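Prephenate dehydratase:Amino acid-binding ACT (PDB 6VH5) probably catalyses the decarboxylation and dehydration of prephenate to phenylpyruvate in phenylalanine biosynthesis, and binds phenylalanine at its ACT domain. Local coordinates at residues A[84-89]-A[197-202]; A[89-94]-A[258-263]; A[217-222]-A[279-284]. All coordinates share one frame; numbering follows the deposited sequence.

Contact 1 of 3, residues A[84-89]-A[197-202]; sequences ADIHYL and VVLSKN
I86 meets the strand through a single methyl group, its CD1, which bridges two residues of segment 197-202. On one of them I86 CD1 lies 4.1 Å from V197 CG2; on the other I86 CD1 is 4.3 Å from L199 CD1. All three side chains are aliphatic and buried, and the contact is loose van der Waals packing of branch ends, with the I86 and V197 side chains running at a slant to each other. The reach of I86 comes from its first torsion: CG1 stands anti to the backbone N (chi1 -170°), which carries CD1 out from the helix toward the strand. V197 and L199 are two apart on an extended strand, so both send their side chains to the same face and offer I86 neighbouring methyl groups. A second shell closes around them. I75 of strand 70-77 touches both I86 and V197, I97 of strand 96-104 touches V197 and L199, and F60 of helix 56-64 packs on L199. I86 is the first residue of its helix, directly after the N-cap D85. The OD1 of D85 accepts from Y88 N at 3.3 Å, the N-H approaching from well above the carboxylate plane rather than within it. Y88 N is shared between D85 OD1 and D85 O, and D85 O also accepts from L89 N. Near this helix start, A80 of the second subunit packs on D85 and Y88. Strand 193-200 also carries T194, predicted to be essential for activity, its side chain about 9 Å from that of V197. The arrangement is an alpha/beta packing of the prephenate dehydratase domain, an N-capped helix laid on a mixed beta sheet.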
loop_
_atom_site.group_PDB
_atom_site.type_symbol
_atom_site.label_atom_id
_atom_site.label_comp_id
_atom_site.label_asym_id
_atom_site.label_seq_id
_atom_site.Cartn_x
_atom_site.Cartn_y
_atom_site.Cartn_z
ATOM N N ALA A 84 4.610 -2.405 3.020
ATOM C CA ALA A 84 4.022 -3.728 3.199
ATOM C C ALA A 84 2.653 -3.607 3.853
ATOM O O ALA A 84 2.442 -2.769 4.730
ATOM C CB ALA A 84 4.923 -4.621 4.055
ATOM N N ASP A 85 1.732 -4.479 3.446
ATOM C CA ASP A 85 0.391 -4.535 4.024
ATOM C C ASP A 85 0.477 -5.243 5.374
ATOM O O ASP A 85 0.233 -6.444 5.509
ATOM C CB ASP A 85 -0.566 -5.239 3.072
ATOM C CG ASP A 85 -2.011 -5.132 3.511
ATOM O OD1 ASP A 85 -2.256 -4.728 4.665
ATOM O OD2 ASP A 85 -2.907 -5.453 2.702
ATOM N N ILE A 86 0.839 -4.466 6.396
ATOM C CA ILE A 86 1.010 -5.013 7.739
ATOM C C ILE A 86 -0.302 -5.586 8.270
ATOM O O ILE A 86 -0.298 -6.540 9.059
ATOM C CB ILE A 86 1.586 -3.928 8.674
ATOM C CG1 ILE A 86 2.007 -4.533 10.018
ATOM C CG2 ILE A 86 0.591 -2.770 8.852
ATOM C CD1 ILE A 86 3.284 -5.337 9.959
ATOM N N HIS A 87 -1.440 -5.025 7.846
ATOM C CA HIS A 87 -2.734 -5.509 8.311
ATOM C C HIS A 87 -3.005 -6.934 7.842
ATOM O O HIS A 87 -3.689 -7.693 8.536
ATOM C CB HIS A 87 -3.838 -4.565 7.830
ATOM C CG HIS A 87 -5.131 -4.698 8.577
ATOM N ND1 HIS A 87 -6.124 -3.741 8.516
ATOM C CD2 HIS A 87 -5.602 -5.676 9.389
ATOM C CE1 HIS A 87 -7.145 -4.120 9.265
ATOM N NE2 HIS A 87 -6.856 -5.291 9.802
ATOM N N TYR A 88 -2.489 -7.321 6.680
ATOM C CA TYR A 88 -2.697 -8.691 6.226
ATOM C C TYR A 88 -1.642 -9.655 6.760
ATOM O O TYR A 88 -1.982 -10.759 7.206
ATOM C CB TYR A 88 -2.713 -8.753 4.698
ATOM C CG TYR A 88 -2.822 -10.164 4.169
ATOM C CD1 TYR A 88 -4.055 -10.803 4.116
ATOM C CD2 TYR A 88 -1.694 -10.868 3.736
ATOM C CE1 TYR A 88 -4.173 -12.095 3.640
ATOM C CE2 TYR A 88 -1.803 -12.165 3.256
ATOM C CZ TYR A 88 -3.046 -12.772 3.212
ATOM O OH TYR A 88 -3.174 -14.057 2.740
ATOM N N LEU A 89 -0.365 -9.248 6.745
ATOM C CA LEU A 89 0.735 -10.182 6.993
ATOM C C LEU A 89 0.920 -10.470 8.478
ATOM O O LEU A 89 1.114 -11.627 8.870
ATOM C CB LEU A 89 2.039 -9.618 6.430
ATOM C CG LEU A 89 2.124 -9.335 4.936
ATOM C CD1 LEU A 89 3.331 -8.448 4.649
ATOM C CD2 LEU A 89 2.206 -10.627 4.153
ATOM N N VAL A 197 8.073 -0.568 11.331
ATOM C CA VAL A 197 7.854 -1.322 12.560
ATOM C C VAL A 197 8.894 -2.432 12.606
ATOM O O VAL A 197 9.243 -3.011 11.573
ATOM C CB VAL A 197 6.433 -1.912 12.664
ATOM C CG1 VAL A 197 5.415 -0.809 12.964
ATOM C CG2 VAL A 197 6.087 -2.652 11.384
ATOM N N VAL A 198 9.403 -2.701 13.799
ATOM C CA VAL A 198 10.379 -3.758 14.028
ATOM C C VAL A 198 9.627 -5.007 14.474
ATOM O O VAL A 198 8.903 -4.973 15.472
ATOM C CB VAL A 198 11.404 -3.318 15.081
ATOM C CG1 VAL A 198 12.551 -4.312 15.179
ATOM C CG2 VAL A 198 11.905 -1.913 14.754
ATOM N N LEU A 199 9.819 -6.116 13.759
ATOM C CA LEU A 199 9.067 -7.337 14.012
ATOM C C LEU A 199 9.945 -8.397 14.663
ATOM O O LEU A 199 11.162 -8.437 14.458
ATOM C CB LEU A 199 8.451 -7.900 12.726
ATOM C CG LEU A 199 7.525 -6.925 11.994
ATOM C CD1 LEU A 199 6.812 -7.637 10.866
ATOM C CD2 LEU A 199 6.540 -6.224 12.920
ATOM N N SER A 200 9.306 -9.266 15.447
ATOM C CA SER A 200 10.001 -10.342 16.139
ATOM C C SER A 200 9.107 -11.572 16.197
ATOM O O SER A 200 7.880 -11.466 16.244
ATOM C CB SER A 200 10.392 -9.922 17.564
ATOM O OG SER A 200 10.841 -11.031 18.319
ATOM N N LYS A 201 9.750 -12.741 16.263
ATOM C CA LYS A 201 9.029 -14.004 16.353
ATOM C C LYS A 201 8.522 -14.254 17.763
ATOM O O LYS A 201 7.508 -14.938 17.946
ATOM C CB LYS A 201 9.944 -15.148 15.897
ATOM C CG LYS A 201 9.386 -16.573 16.066
ATOM C CD LYS A 201 10.506 -17.614 15.940
ATOM C CE LYS A 201 9.985 -19.032 15.711
ATOM N NZ LYS A 201 9.544 -19.244 14.304
ATOM N N ASN A 202 9.192 -13.676 18.753
ATOM C CA ASN A 202 8.896 -13.877 20.160
ATOM C C ASN A 202 8.352 -12.596 20.766
ATOM O O ASN A 202 8.808 -11.497 20.436
ATOM C CB ASN A 202 10.136 -14.337 20.916
ATOM C CG ASN A 202 10.576 -15.718 20.488
ATOM O OD1 ASN A 202 11.658 -15.880 19.929
ATOM N ND2 ASN A 202 9.724 -16.716 20.713
#

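Contact 2 of 3, residues A[89-94]-A[258-263]; sequences LLPLAD and ATQFYA. With PHE (phenylalanine), chain J.
P91 and Y262 mark the nearest backbone approach, their CA atoms 9.8 Å apart, so helix 86-92 and strand 258-266 meet through side chains alone. The proline ring comes up to the end of the Q260 amide, with P91 CG 4.2 Å from Q260 NE2. Beside this pair, L90 CD2 approaches the phenol oxygen Y262 OH at 4.5 Å, a marginal contact. Q260 and Y262 both point to the helix from one face of the strand, and each reaches it with CG anti to the backbone N (chi1 -170° and -178°). The Q260 amide has two further partners: OE1 accepts from R222 NE on the neighbouring strand, while NE2 bonds weakly to H87 NE2, one turn earlier on the same helix as P91.

T259 and F261 serve the other face of the strand, where a free phenylalanine is bound. F261 CZ lies 3.5 Å from CD1 of the ligand, and the ligand CG sits in the plane of the F261 ring, at its edge. T259 adds its methyl, CG2 standing 3.6 Å from the same ligand CD1, and its OG1 is hydrogen-bonded to Q251 OE1. The polar end of the ligand is gripped by N225 OD1 and L230 N, and by M244 O and N243 OD1 of the second subunit. One strand thus divides its chemistry by face: toward the dehydratase helix, thin van der Waals contact with a weak amide-imidazole bond; toward the ligand, close aromatic and methyl packing.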
loop_
_atom_site.group_PDB
_atom_site.type_symbol
_atom_site.label_atom_id
_atom_site.label_comp_id
_atom_site.label_asym_id
_atom_site.label_seq_id
_atom_site.Cartn_x
_atom_site.Cartn_y
_atom_site.Cartn_z
ATOM N N LEU A 89 -0.365 -9.248 6.745
ATOM C CA LEU A 89 0.735 -10.182 6.993
ATOM C C LEU A 89 0.920 -10.470 8.478
ATOM O O LEU A 89 1.114 -11.627 8.870
ATOM C CB LEU A 89 2.039 -9.618 6.430
ATOM C CG LEU A 89 2.124 -9.335 4.936
ATOM C CD1 LEU A 89 3.331 -8.448 4.649
ATOM C CD2 LEU A 89 2.206 -10.627 4.153
ATOM N N LEU A 90 0.872 -9.436 9.309
ATOM C CA LEU A 90 1.195 -9.583 10.720
ATOM C C LEU A 90 0.174 -10.448 11.468
ATOM O O LEU A 90 0.581 -11.269 12.301
ATOM C CB LEU A 90 1.330 -8.206 11.364
ATOM C CG LEU A 90 1.898 -8.214 12.780
ATOM C CD1 LEU A 90 3.205 -8.993 12.854
ATOM C CD2 LEU A 90 2.090 -6.794 13.263
ATOM N N PRO A 91 -1.143 -10.297 11.242
ATOM C CA PRO A 91 -2.088 -11.227 11.891
ATOM C C PRO A 91 -1.901 -12.682 11.486
ATOM O O PRO A 91 -2.180 -13.570 12.300
ATOM C CB PRO A 91 -3.457 -10.692 11.449
ATOM C CG PRO A 91 -3.234 -9.239 11.271
ATOM C CD PRO A 91 -1.865 -9.176 10.608
ATOM N N LEU A 92 -1.433 -12.968 10.265
ATOM C CA LEU A 92 -1.237 -14.364 9.877
ATOM C C LEU A 92 0.093 -14.913 10.348
ATOM O O LEU A 92 0.215 -16.124 10.565
ATOM C CB LEU A 92 -1.332 -14.535 8.360
ATOM C CG LEU A 92 -2.674 -14.211 7.711
ATOM C CD1 LEU A 92 -2.629 -14.493 6.218
ATOM C CD2 LEU A 92 -3.758 -15.040 8.383
ATOM N N ALA A 93 1.082 -14.052 10.530
ATOM C CA ALA A 93 2.309 -14.511 11.136
ATOM C C ALA A 93 2.094 -14.583 12.639
ATOM O O ALA A 93 1.139 -14.025 13.181
ATOM C CB ALA A 93 3.466 -13.574 10.795
ATOM N N ASP A 94 2.962 -15.309 13.315
ATOM C CA ASP A 94 2.955 -15.270 14.771
ATOM C C ASP A 94 4.082 -14.370 15.257
ATOM O O ASP A 94 5.060 -14.802 15.866
ATOM C CB ASP A 94 3.047 -16.665 15.368
ATOM C CG ASP A 94 3.035 -16.625 16.877
ATOM O OD1 ASP A 94 2.004 -16.201 17.450
ATOM O OD2 ASP A 94 4.069 -16.969 17.486
ATOM N N ALA A 258 -18.751 -8.357 8.058
ATOM C CA ALA A 258 -17.930 -8.029 9.211
ATOM C C ALA A 258 -16.716 -7.240 8.754
ATOM O O ALA A 258 -16.343 -7.265 7.578
ATOM C CB ALA A 258 -17.480 -9.297 9.952
ATOM N N THR A 259 -16.108 -6.519 9.696
ATOM C CA THR A 259 -14.989 -5.647 9.374
ATOM C C THR A 259 -13.887 -5.827 10.407
ATOM O O THR A 259 -14.162 -5.893 11.606
ATOM C CB THR A 259 -15.411 -4.174 9.328
ATOM O OG1 THR A 259 -16.665 -4.070 8.645
ATOM C CG2 THR A 259 -14.359 -3.341 8.570
ATOM N N GLN A 260 -12.640 -5.884 9.948
ATOM C CA GLN A 260 -11.508 -5.909 10.862
ATOM C C GLN A 260 -10.807 -4.553 10.854
ATOM O O GLN A 260 -10.744 -3.874 9.827
ATOM C CB GLN A 260 -10.513 -7.021 10.508
ATOM C CG GLN A 260 -9.458 -7.231 11.592
ATOM C CD GLN A 260 -8.707 -8.529 11.435
ATOM O OE1 GLN A 260 -9.291 -9.608 11.507
ATOM N NE2 GLN A 260 -7.401 -8.431 11.228
ATOM N N PHE A 261 -10.286 -4.164 12.017
ATOM C CA PHE A 261 -9.629 -2.879 12.201
ATOM C C PHE A 261 -8.227 -3.106 12.738
ATOM O O PHE A 261 -7.998 -3.994 13.568
ATOM C CB PHE A 261 -10.408 -1.953 13.169
ATOM C CG PHE A 261 -11.619 -1.300 12.549
ATOM C CD1 PHE A 261 -11.510 -0.047 11.928
ATOM C CD2 PHE A 261 -12.849 -1.950 12.533
ATOM C CE1 PHE A 261 -12.608 0.552 11.323
ATOM C CE2 PHE A 261 -13.952 -1.362 11.927
ATOM C CZ PHE A 261 -13.833 -0.104 11.321
ATOM N N TYR A 262 -7.297 -2.300 12.248
ATOM C CA TYR A 262 -5.924 -2.270 12.725
ATOM C C TYR A 262 -5.730 -0.937 13.428
ATOM O O TYR A 262 -6.060 0.106 12.864
ATOM C CB TYR A 262 -4.945 -2.447 11.547
ATOM C CG TYR A 262 -3.473 -2.495 11.893
ATOM C CD1 TYR A 262 -2.769 -3.697 11.870
ATOM C CD2 TYR A 262 -2.768 -1.324 12.177
ATOM C CE1 TYR A 262 -1.402 -3.739 12.153
ATOM C CE2 TYR A 262 -1.409 -1.349 12.472
ATOM C CZ TYR A 262 -0.731 -2.562 12.460
ATOM O OH TYR A 262 0.615 -2.584 12.762
ATOM N N ALA A 263 -5.208 -0.962 14.650
ATOM C CA ALA A 263 -5.181 0.253 15.452
ATOM C C ALA A 263 -3.911 0.352 16.282
ATOM O O ALA A 263 -3.380 -0.660 16.751
ATOM C CB ALA A 263 -6.400 0.322 16.385
HETATM N N PHE J . -19.803 -0.417 9.343
HETATM C CA PHE J . -19.553 -0.295 10.774
HETATM C C PHE J . -19.994 1.059 11.332
HETATM O O PHE J . -19.697 1.370 12.491
HETATM C CB PHE J . -18.075 -0.517 11.087
HETATM C CG PHE J . -17.132 0.206 10.150
HETATM C CD1 PHE J . -16.503 -0.477 9.118
HETATM C CD2 PHE J . -16.857 1.550 10.315
HETATM C CE1 PHE J . -15.631 0.181 8.251
HETATM C CE2 PHE J . -15.993 2.212 9.460
HETATM C CZ PHE J . -15.374 1.522 8.424
HETATM O OXT PHE J . -20.642 1.859 10.649
#

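Contact 3 of 3, residues A[217-222]-A[279-284]; sequences TTFVFR and EELRFF
F219 and F221 share the same first torsion, near 60°, which sets each ring between its backbone N and carbonyl carbon and lifts it off the strand toward helix 272-283. L281 comes down to meet them with CG anti to its backbone N, its two methyls divided between the two rings. L281 CD1 stands over the face of F221, 4.1 Å from the ring centroid and only 3° off the ring normal, a CH-pi contact centred over the face. The other branch turns to F219, where L281 CD2 lies 3.6 Å from F219 CE1 and meets that ring obliquely. This is helix-on-sheet packing in the ACT domain, whose ferredoxin-like fold lays two helices against one face of a four-stranded antiparallel sheet. The other helix, 229-240, joins in through A233, which touches both F221 and L281, and F237, which touches L281. Along the sheet, the F221 ring also meets that of F261 with their planes nearly parallel, while F219 packs on A263 and I265 of the same neighbouring strand.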
loop_
_atom_site.group_PDB
_atom_site.type_symbol
_atom_site.label_atom_id
_atom_site.label_comp_id
_atom_site.label_asym_id
_atom_site.label_seq_id
_atom_site.Cartn_x
_atom_site.Cartn_y
_atom_site.Cartn_z
ATOM N N THR A 217 0.610 0.651 21.769
ATOM C CA THR A 217 -0.000 -0.666 21.712
ATOM C C THR A 217 -0.739 -0.777 20.390
ATOM O O THR A 217 -1.537 0.099 20.045
ATOM C CB THR A 217 -0.944 -0.920 22.899
ATOM O OG1 THR A 217 -0.169 -1.039 24.098
ATOM C CG2 THR A 217 -1.723 -2.219 22.697
ATOM N N THR A 218 -0.434 -1.824 19.637
ATOM C CA THR A 218 -1.059 -2.073 18.351
ATOM C C THR A 218 -1.904 -3.327 18.478
ATOM O O THR A 218 -1.452 -4.318 19.056
ATOM C CB THR A 218 -0.012 -2.233 17.237
ATOM O OG1 THR A 218 0.676 -0.990 17.023
ATOM C CG2 THR A 218 -0.676 -2.668 15.937
ATOM N N PHE A 219 -3.134 -3.267 17.976
ATOM C CA PHE A 219 -4.034 -4.400 18.077
ATOM C C PHE A 219 -4.997 -4.403 16.901
ATOM O O PHE A 219 -5.184 -3.393 16.219
ATOM C CB PHE A 219 -4.813 -4.378 19.403
ATOM C CG PHE A 219 -5.651 -3.134 19.606
ATOM C CD1 PHE A 219 -6.988 -3.111 19.241
ATOM C CD2 PHE A 219 -5.101 -1.996 20.173
ATOM C CE1 PHE A 219 -7.762 -1.970 19.443
ATOM C CE2 PHE A 219 -5.859 -0.857 20.365
ATOM C CZ PHE A 219 -7.196 -0.843 20.000
ATOM N N VAL A 220 -5.617 -5.561 16.684
ATOM C CA VAL A 220 -6.697 -5.717 15.721
ATOM C C VAL A 220 -7.936 -6.172 16.482
ATOM O O VAL A 220 -7.846 -6.787 17.546
ATOM C CB VAL A 220 -6.357 -6.710 14.587
ATOM C CG1 VAL A 220 -5.278 -6.137 13.695
ATOM C CG2 VAL A 220 -5.919 -8.073 15.157
ATOM N N PHE A 221 -9.101 -5.880 15.908
ATOM C CA PHE A 221 -10.377 -6.318 16.464
ATOM C C PHE A 221 -11.405 -6.331 15.342
ATOM O O PHE A 221 -11.249 -5.646 14.326
ATOM C CB PHE A 221 -10.849 -5.416 17.618
ATOM C CG PHE A 221 -11.078 -3.962 17.220
ATOM C CD1 PHE A 221 -12.313 -3.540 16.756
ATOM C CD2 PHE A 221 -10.052 -3.034 17.304
ATOM C CE1 PHE A 221 -12.521 -2.221 16.383
ATOM C CE2 PHE A 221 -10.249 -1.701 16.940
ATOM C CZ PHE A 221 -11.474 -1.297 16.470
ATOM N N ARG A 222 -12.461 -7.117 15.538
ATOM C CA ARG A 222 -13.544 -7.241 14.569
ATOM C C ARG A 222 -14.874 -6.737 15.129
ATOM O O ARG A 222 -15.204 -6.983 16.294
ATOM C CB ARG A 222 -13.694 -8.693 14.119
ATOM C CG ARG A 222 -12.492 -9.171 13.339
ATOM C CD ARG A 222 -12.485 -10.649 13.163
ATOM N NE ARG A 222 -11.255 -11.061 12.502
ATOM C CZ ARG A 222 -11.172 -12.108 11.695
ATOM N NH1 ARG A 222 -12.256 -12.835 11.459
ATOM N NH2 ARG A 222 -10.014 -12.415 11.120
ATOM N N GLU A 279 -11.226 -3.061 28.062
ATOM C CA GLU A 279 -12.314 -3.864 28.610
ATOM C C GLU A 279 -13.637 -3.504 27.957
ATOM O O GLU A 279 -14.455 -4.381 27.653
ATOM C CB GLU A 279 -12.411 -3.669 30.123
ATOM C CG GLU A 279 -13.529 -4.476 30.751
ATOM C CD GLU A 279 -13.620 -4.305 32.261
ATOM O OE1 GLU A 279 -13.069 -3.317 32.798
ATOM O OE2 GLU A 279 -14.216 -5.188 32.916
ATOM N N GLU A 280 -13.866 -2.213 27.740
ATOM C CA GLU A 280 -15.060 -1.791 27.028
ATOM C C GLU A 280 -15.002 -2.236 25.574
ATOM O O GLU A 280 -16.019 -2.634 24.997
ATOM C CB GLU A 280 -15.208 -0.276 27.143
ATOM C CG GLU A 280 -16.516 0.280 26.650
ATOM C CD GLU A 280 -16.744 1.688 27.170
ATOM O OE1 GLU A 280 -16.352 1.951 28.332
ATOM O OE2 GLU A 280 -17.309 2.519 26.424
ATOM N N LEU A 281 -13.811 -2.195 24.974
ATOM C CA LEU A 281 -13.656 -2.664 23.604
ATOM C C LEU A 281 -14.022 -4.144 23.495
ATOM O O LEU A 281 -14.674 -4.564 22.531
ATOM C CB LEU A 281 -12.220 -2.430 23.145
ATOM C CG LEU A 281 -11.853 -2.923 21.746
ATOM C CD1 LEU A 281 -12.373 -1.943 20.715
ATOM C CD2 LEU A 281 -10.344 -3.166 21.584
ATOM N N ARG A 282 -13.668 -4.939 24.510
ATOM C CA ARG A 282 -13.952 -6.372 24.468
ATOM C C ARG A 282 -15.443 -6.672 24.536
ATOM O O ARG A 282 -15.884 -7.706 24.025
ATOM C CB ARG A 282 -13.232 -7.094 25.609
ATOM C CG ARG A 282 -11.792 -7.458 25.305
ATOM C CD ARG A 282 -11.100 -8.059 26.515
ATOM N NE ARG A 282 -9.970 -7.249 26.972
ATOM C CZ ARG A 282 -8.727 -7.377 26.514
ATOM N NH1 ARG A 282 -7.749 -6.608 26.981
ATOM N NH2 ARG A 282 -8.459 -8.276 25.579
ATOM N N PHE A 283 -16.238 -5.809 25.173
ATOM C CA PHE A 283 -17.676 -6.069 25.207
ATOM C C PHE A 283 -18.293 -5.853 23.837
ATOM O O PHE A 283 -19.278 -6.508 23.480
ATOM C CB PHE A 283 -18.367 -5.168 26.241
ATOM C CG PHE A 283 -19.870 -5.359 26.320
ATOM C CD1 PHE A 283 -20.406 -6.446 26.996
ATOM C CD2 PHE A 283 -20.739 -4.461 25.730
ATOM C CE1 PHE A 283 -21.779 -6.632 27.089
ATOM C CE2 PHE A 283 -22.116 -4.645 25.806
ATOM C CZ PHE A 283 -22.633 -5.736 26.489
ATOM N N PHE A 284 -17.718 -4.946 23.061
ATOM C CA PHE A 284 -18.285 -4.493 21.805
ATOM C C PHE A 284 -17.595 -5.090 20.582
ATOM O O PHE A 284 -17.889 -4.669 19.459
ATOM C CB PHE A 284 -18.233 -2.964 21.754
ATOM C CG PHE A 284 -19.211 -2.280 22.695
ATOM C CD1 PHE A 284 -20.584 -2.399 22.513
ATOM C CD2 PHE A 284 -18.749 -1.516 23.764
ATOM C CE1 PHE A 284 -21.479 -1.761 23.374
ATOM C CE2 PHE A 284 -19.629 -0.875 24.623
ATOM C CZ PHE A 284 -21.003 -0.998 24.429
#

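Overall arrangement
The three contacts form a continuous chain of packing from the dehydratase domain into the ACT domain. Contacts 1 and 2, centred about 10 Å apart, share L89 and helix 86-92; the helix is wedged between the two sheets, with I86 and L90 touching both and P91 turned to the ACT strand. I86 CG1 lies 3.6 Å from Y262 OH. Contacts 2 and 3, about 12 Å between centres, sit on adjacent strands, with F219 N bonded to A263 O at 2.9 Å. Contact 2 holds two residues of a phenylalanine pocket. The side chain of F221 is about 8 Å from a bound phenylalanine, that of I86 about 13 Å from a bound phenylalanine. T194, predicted essential, lies on contact 1's strand.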